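Local coordinates for peptidoglycan glycosyltransferase (Eggerthella lenta, PDB 4MNR), which belongs to the penicillin-binding proteins, pairing a domain of the dimerisation type with a large domain of the beta-lactamase clan, at residues L231-A236 with N242-Q247; P183-K188 with S221-A226. One frame throughout, in Å; residues are numbered along the deposited sequence. Where two conformers were deposited one is given.

Interaction 1: residues L231-A236 with N242-Q247; sequences LTLAQA and NTVFGQ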
loop_
_atom_site.group_PDB
_atom_site.type_symbol
_atom_site.label_atom_id
_atom_site.label_comp_id
_atom_site.label_asym_id
_atom_site.label_seq_id
_atom_site.Cartn_x
_atom_site.Cartn_y
_atom_site.Cartn_z
ATOM N N LEU A 231 10.650 -15.867 -22.963
ATOM C CA LEU A 231 11.029 -14.584 -22.386
ATOM C C LEU A 231 12.134 -14.748 -21.355
ATOM O O LEU A 231 12.150 -15.730 -20.622
ATOM C CB LEU A 231 9.824 -13.971 -21.677
ATOM C CG LEU A 231 8.583 -13.643 -22.502
ATOM C CD1 LEU A 231 7.513 -13.103 -21.577
ATOM C CD2 LEU A 231 8.906 -12.629 -23.596
ATOM N N THR A 232 13.040 -13.778 -21.262
ATOM C CA THR A 232 13.921 -13.748 -20.105
ATOM C C THR A 232 13.071 -13.352 -18.913
ATOM O O THR A 232 11.974 -12.810 -19.072
ATOM C CB THR A 232 15.052 -12.710 -20.224
ATOM O OG1 THR A 232 14.482 -11.398 -20.268
ATOM C CG2 THR A 232 15.909 -12.960 -21.467
ATOM N N LEU A 233 13.576 -13.626 -17.716
ATOM C CA LEU A 233 12.842 -13.278 -16.512
ATOM C C LEU A 233 12.601 -11.766 -16.424
ATOM O O LEU A 233 11.531 -11.334 -15.976
ATOM C CB LEU A 233 13.546 -13.820 -15.271
ATOM C CG LEU A 233 12.894 -13.580 -13.910
ATOM C CD1 LEU A 233 11.468 -14.082 -13.909
ATOM C CD2 LEU A 233 13.719 -14.282 -12.821
ATOM N N ALA A 234 13.571 -10.969 -16.876
ATOM C CA ALA A 234 13.374 -9.511 -16.933
ATOM C C ALA A 234 12.236 -9.129 -17.881
ATOM O O ALA A 234 11.372 -8.318 -17.536
ATOM C CB ALA A 234 14.675 -8.792 -17.325
ATOM N N GLN A 235 12.218 -9.720 -19.067
ATOM C CA GLN A 235 11.146 -9.452 -20.023
ATOM C C GLN A 235 9.795 -9.898 -19.488
ATOM O O GLN A 235 8.788 -9.233 -19.719
ATOM C CB GLN A 235 11.413 -10.139 -21.366
ATOM C CG GLN A 235 12.621 -9.594 -22.103
ATOM C CD GLN A 235 13.076 -10.496 -23.259
ATOM O OE1 GLN A 235 12.795 -11.700 -23.291
ATOM N NE2 GLN A 235 13.796 -9.906 -24.210
ATOM N N ALA A 236 9.780 -11.026 -18.775
ATOM C CA ALA A 236 8.542 -11.543 -18.200
ATOM C C ALA A 236 8.013 -10.609 -17.107
ATOM O O ALA A 236 6.819 -10.531 -16.889
ATOM C CB ALA A 236 8.743 -12.939 -17.650
ATOM N N ASN A 242 2.099 -14.252 -16.206
ATOM C CA ASN A 242 1.718 -15.159 -15.127
ATOM C C ASN A 242 2.296 -16.555 -15.342
ATOM O O ASN A 242 2.661 -17.247 -14.386
ATOM C CB ASN A 242 0.189 -15.277 -15.020
ATOM C CG ASN A 242 -0.483 -13.967 -14.599
ATOM O OD1 ASN A 242 0.072 -13.184 -13.829
ATOM N ND2 ASN A 242 -1.700 -13.736 -15.109
ATOM N N THR A 243 2.358 -16.995 -16.594
ATOM C CA THR A 243 2.860 -18.358 -16.831
ATOM C C THR A 243 4.355 -18.488 -16.541
ATOM O O THR A 243 4.814 -19.541 -16.102
ATOM C CB THR A 243 2.500 -18.917 -18.210
ATOM O OG1 THR A 243 3.011 -18.060 -19.233
ATOM C CG2 THR A 243 0.969 -19.053 -18.352
ATOM N N VAL A 244 5.120 -17.421 -16.756
ATOM C CA VAL A 244 6.520 -17.464 -16.358
ATOM C C VAL A 244 6.640 -17.435 -14.837
ATOM O O VAL A 244 7.371 -18.222 -14.250
ATOM C CB VAL A 244 7.299 -16.281 -16.935
ATOM C CG1 VAL A 244 8.680 -16.176 -16.278
ATOM C CG2 VAL A 244 7.428 -16.428 -18.449
ATOM N N PHE A 245 5.926 -16.523 -14.194
ATOM C CA PHE A 245 6.036 -16.443 -12.734
ATOM C C PHE A 245 5.499 -17.692 -12.025
ATOM O O PHE A 245 6.025 -18.086 -10.978
ATOM C CB PHE A 245 5.471 -15.122 -12.194
ATOM C CG PHE A 245 6.461 -14.009 -12.268
ATOM C CD1 PHE A 245 6.665 -13.328 -13.461
ATOM C CD2 PHE A 245 7.258 -13.697 -11.175
ATOM C CE1 PHE A 245 7.621 -12.328 -13.542
ATOM C CE2 PHE A 245 8.220 -12.688 -11.245
ATOM C CZ PHE A 245 8.399 -12.002 -12.434
ATOM N N GLY A 246 4.502 -18.341 -12.623
ATOM C CA GLY A 246 3.994 -19.584 -12.083
ATOM C C GLY A 246 5.071 -20.653 -12.082
ATOM O O GLY A 246 5.282 -21.346 -11.087
ATOM N N GLN A 247 5.765 -20.777 -13.206
ATOM C CA GLN A 247 6.852 -21.742 -13.320
ATOM C C GLN A 247 7.980 -21.411 -12.358
ATOM O O GLN A 247 8.597 -22.311 -11.791
ATOM C CB GLN A 247 7.383 -21.772 -14.748
ATOM C CG GLN A 247 6.377 -22.323 -15.751
ATOM C CD GLN A 247 6.904 -22.223 -17.163
ATOM O OE1 GLN A 247 7.585 -23.133 -17.646
ATOM N NE2 GLN A 247 6.622 -21.097 -17.826
#
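Thr243 O, one residue ahead of the Val244 that packs against Ala236, is held by two N-H groups of Gln247. NE2 of Gln247 binds this O at 2.9 Å from well above the carbonyl plane, while Gln247 N comes from the opposite face at 3.3 Å; the side-chain amide is thereby curled back onto its own helix, and its NE2 also reaches Ser208 O. The side chains that meet across the contact are apolar. Ala236 CB sits against the branch of Val244, closest to CG1 at 3.5 Å and nearly as close to CB and CG2. With chi1 at -178°, Leu233 extends its CG away from the backbone N and brings CD1 to 4.0 Å from Phe245 CZ, the two side chains crossing at about a right angle. One backbone polar atom, Ala236 O, lies at the edge of the same ring, 3.9 Å from CE1. A capping box starts the first helix: Gln235 N donates to Thr232 OG1 and Thr232 N to Gln235 OE1. The contact joins helix 233-239 to the start of helix 242-263; Val244 also packs on Phe207 and Ser209 of strand 206-209, while Leu233 rests on Leu192 and Phe245 on Thr191, both of helix 188-197.

Interaction 2: residues P183-K188 with S221-A226; sequences PGSTFK and SNFNKA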
loop_
_atom_site.group_PDB
_atom_site.type_symbol
_atom_site.label_atom_id
_atom_site.label_comp_id
_atom_site.label_asym_id
_atom_site.label_seq_id
_atom_site.Cartn_x
_atom_site.Cartn_y
_atom_site.Cartn_z
ATOM N N PRO A 183 -3.001 -8.740 -4.285
ATOM C CA PRO A 183 -2.126 -7.754 -4.933
ATOM C C PRO A 183 -1.955 -8.011 -6.421
ATOM O O PRO A 183 -1.455 -7.138 -7.142
ATOM C CB PRO A 183 -0.789 -7.942 -4.212
ATOM C CG PRO A 183 -0.791 -9.402 -3.810
ATOM C CD PRO A 183 -2.246 -9.706 -3.457
ATOM N N GLY A 184 -2.329 -9.206 -6.872
ATOM C CA GLY A 184 -2.092 -9.564 -8.255
ATOM C C GLY A 184 -0.628 -9.388 -8.624
ATOM O O GLY A 184 0.282 -9.560 -7.798
ATOM N N SER A 185 -0.393 -9.013 -9.874
ATOM C CA SER A 185 0.955 -9.020 -10.413
ATOM C C SER A 185 1.929 -8.018 -9.759
ATOM O O SER A 185 3.129 -8.072 -10.006
ATOM C CB SER A 185 0.901 -8.878 -11.943
ATOM O OG SER A 185 -0.073 -7.916 -12.318
ATOM N N THR A 186 1.428 -7.131 -8.896
ATOM C CA THR A 186 2.306 -6.271 -8.109
ATOM C C THR A 186 3.215 -7.090 -7.182
ATOM O O THR A 186 4.354 -6.726 -6.896
ATOM C CB THR A 186 1.499 -5.268 -7.265
ATOM O OG1 THR A 186 0.101 -5.529 -7.433
ATOM C CG2 THR A 186 1.760 -3.884 -7.773
ATOM N N PHE A 187 2.699 -8.223 -6.726
ATOM C CA PHE A 187 3.436 -9.123 -5.846
ATOM C C PHE A 187 4.641 -9.758 -6.543
ATOM O O PHE A 187 5.523 -10.315 -5.888
ATOM C CB PHE A 187 2.478 -10.219 -5.341
ATOM C CG PHE A 187 3.082 -11.168 -4.348
ATOM C CD1 PHE A 187 3.192 -10.831 -3.000
ATOM C CD2 PHE A 187 3.477 -12.428 -4.748
ATOM C CE1 PHE A 187 3.736 -11.717 -2.084
ATOM C CE2 PHE A 187 4.032 -13.328 -3.836
ATOM C CZ PHE A 187 4.156 -12.967 -2.498
ATOM N N LYS A 188 4.674 -9.697 -7.872
ATOM C CA LYS A 188 5.827 -10.234 -8.591
ATOM C C LYS A 188 7.128 -9.545 -8.156
ATOM O O LYS A 188 8.209 -10.109 -8.315
ATOM C CB LYS A 188 5.622 -10.151 -10.111
ATOM C CG LYS A 188 4.544 -11.100 -10.615
ATOM C CD LYS A 188 4.235 -10.903 -12.088
ATOM C CE LYS A 188 3.071 -11.833 -12.502
ATOM N NZ LYS A 188 2.553 -11.459 -13.826
ATOM N N SER A 221 -2.805 -18.880 -16.524
ATOM C CA SER A 221 -2.925 -18.190 -17.808
ATOM C C SER A 221 -2.358 -16.783 -17.741
ATOM O O SER A 221 -2.503 -16.094 -16.729
ATOM C CB SER A 221 -4.389 -18.119 -18.263
ATOM O OG SER A 221 -4.949 -19.403 -18.483
ATOM N N ASN A 222 -1.707 -16.363 -18.822
ATOM C CA ASN A 222 -1.296 -14.975 -18.963
ATOM C C ASN A 222 -2.538 -14.124 -19.096
ATOM O O ASN A 222 -3.610 -14.624 -19.468
ATOM C CB ASN A 222 -0.430 -14.788 -20.210
ATOM C CG ASN A 222 1.031 -15.145 -19.971
ATOM O OD1 ASN A 222 1.479 -15.237 -18.835
ATOM N ND2 ASN A 222 1.775 -15.349 -21.048
ATOM N N PHE A 223 -2.410 -12.839 -18.784
ATOM C CA PHE A 223 -3.517 -11.911 -18.980
ATOM C C PHE A 223 -3.921 -11.927 -20.450
ATOM O O PHE A 223 -3.065 -11.893 -21.334
ATOM C CB PHE A 223 -3.131 -10.501 -18.527
ATOM C CG PHE A 223 -2.759 -10.419 -17.074
ATOM C CD1 PHE A 223 -3.649 -10.828 -16.098
ATOM C CD2 PHE A 223 -1.528 -9.920 -16.684
ATOM C CE1 PHE A 223 -3.310 -10.756 -14.754
ATOM C CE2 PHE A 223 -1.183 -9.841 -15.348
ATOM C CZ PHE A 223 -2.080 -10.256 -14.379
ATOM N N ASN A 224 -5.227 -12.020 -20.697
ATOM C CA ASN A 224 -5.773 -12.172 -22.054
ATOM C C ASN A 224 -5.271 -13.406 -22.814
ATOM O O ASN A 224 -5.363 -13.465 -24.041
ATOM C CB ASN A 224 -5.546 -10.914 -22.899
ATOM C CG ASN A 224 -6.570 -9.836 -22.622
ATOM O OD1 ASN A 224 -6.493 -9.137 -21.612
ATOM N ND2 ASN A 224 -7.533 -9.687 -23.527
ATOM N N LYS A 225 -4.757 -14.387 -22.075
ATOM C CA LYS A 225 -4.202 -15.606 -22.651
ATOM C C LYS A 225 -3.180 -15.340 -23.765
ATOM O O LYS A 225 -3.082 -16.106 -24.722
ATOM C CB LYS A 225 -5.320 -16.542 -23.121
ATOM C CG LYS A 225 -6.192 -17.053 -21.979
ATOM C CD LYS A 225 -7.400 -17.791 -22.504
ATOM C CE LYS A 225 -8.438 -17.984 -21.416
ATOM N NZ LYS A 225 -9.738 -18.426 -21.997
ATOM N N ALA A 226 -2.427 -14.251 -23.620
ATOM C CA ALA A 226 -1.385 -13.881 -24.575
ATOM C C ALA A 226 -0.211 -14.858 -24.568
ATOM O O ALA A 226 0.337 -15.177 -23.510
ATOM C CB ALA A 226 -0.883 -12.473 -24.286
#
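The backbones stay well apart, Ser185 CA and Phe223 CA being 10.1 Å from each other, and side chains bridge the gap between the 3-10 segment 185-187 and the loop 222-226. Phe223 spans most of it. With CG anti to its carbonyl carbon (chi1 -60°), the ring reaches out so that CZ comes 3.7 Å from Ser185 OG, while Ser185 CB lies 4.1 Å from CE2. Lys188, its chain extended from CB onward, brings NZ to 4.3 Å from Phe223 CE2; both polar atoms approach the ring obliquely. Ser185 and Phe223 each have a second deposited conformer, and these distances belong to one of them. Within its own loop, Asn222 ND2 gives Ala226 O a nearly straight bond of 2.9 Å, in the plane of its own amide; together with the bond from Lys225 N to Asn222 O this closes the turn. Ser185 and Lys188 form the Ser-x-x-Lys signature of this family, and their polar ends bond elsewhere: OG of Ser185 to Thr403 N, NZ of Lys188 to Ser240 OG and Asn242 OD1. Phe223 is hydrogen-bonded to neither: Ser185 packs on its CE2 and CZ, Lys188 NZ only comes near, and an apolar ring stands obliquely by polar atoms bonded elsewhere in the domain.

In the fold
Interaction 2 closes along the chain before interaction 1 opens, and their centres are 10 Å apart, within the penicillin-binding domain of the beta-lactamase clan. The junction is the start of helix 242-263: Asn242 ND2 bonds Ser221 O and Thr243 N bonds Asn222 OD1, so the loop after strand 218-221 is pinned to the helix that interaction 1 packs against helix 233-239. Helix 188-197 is shared too, since Lys188 at its start touches Phe245. Ser240, Ser241 and Asn242 match the Ser-x-Asn motif of this family, which is thus set beside the Ser-x-x-Lys motif of interaction 2, with Lys400 and Thr403 of strand 398-406 close by.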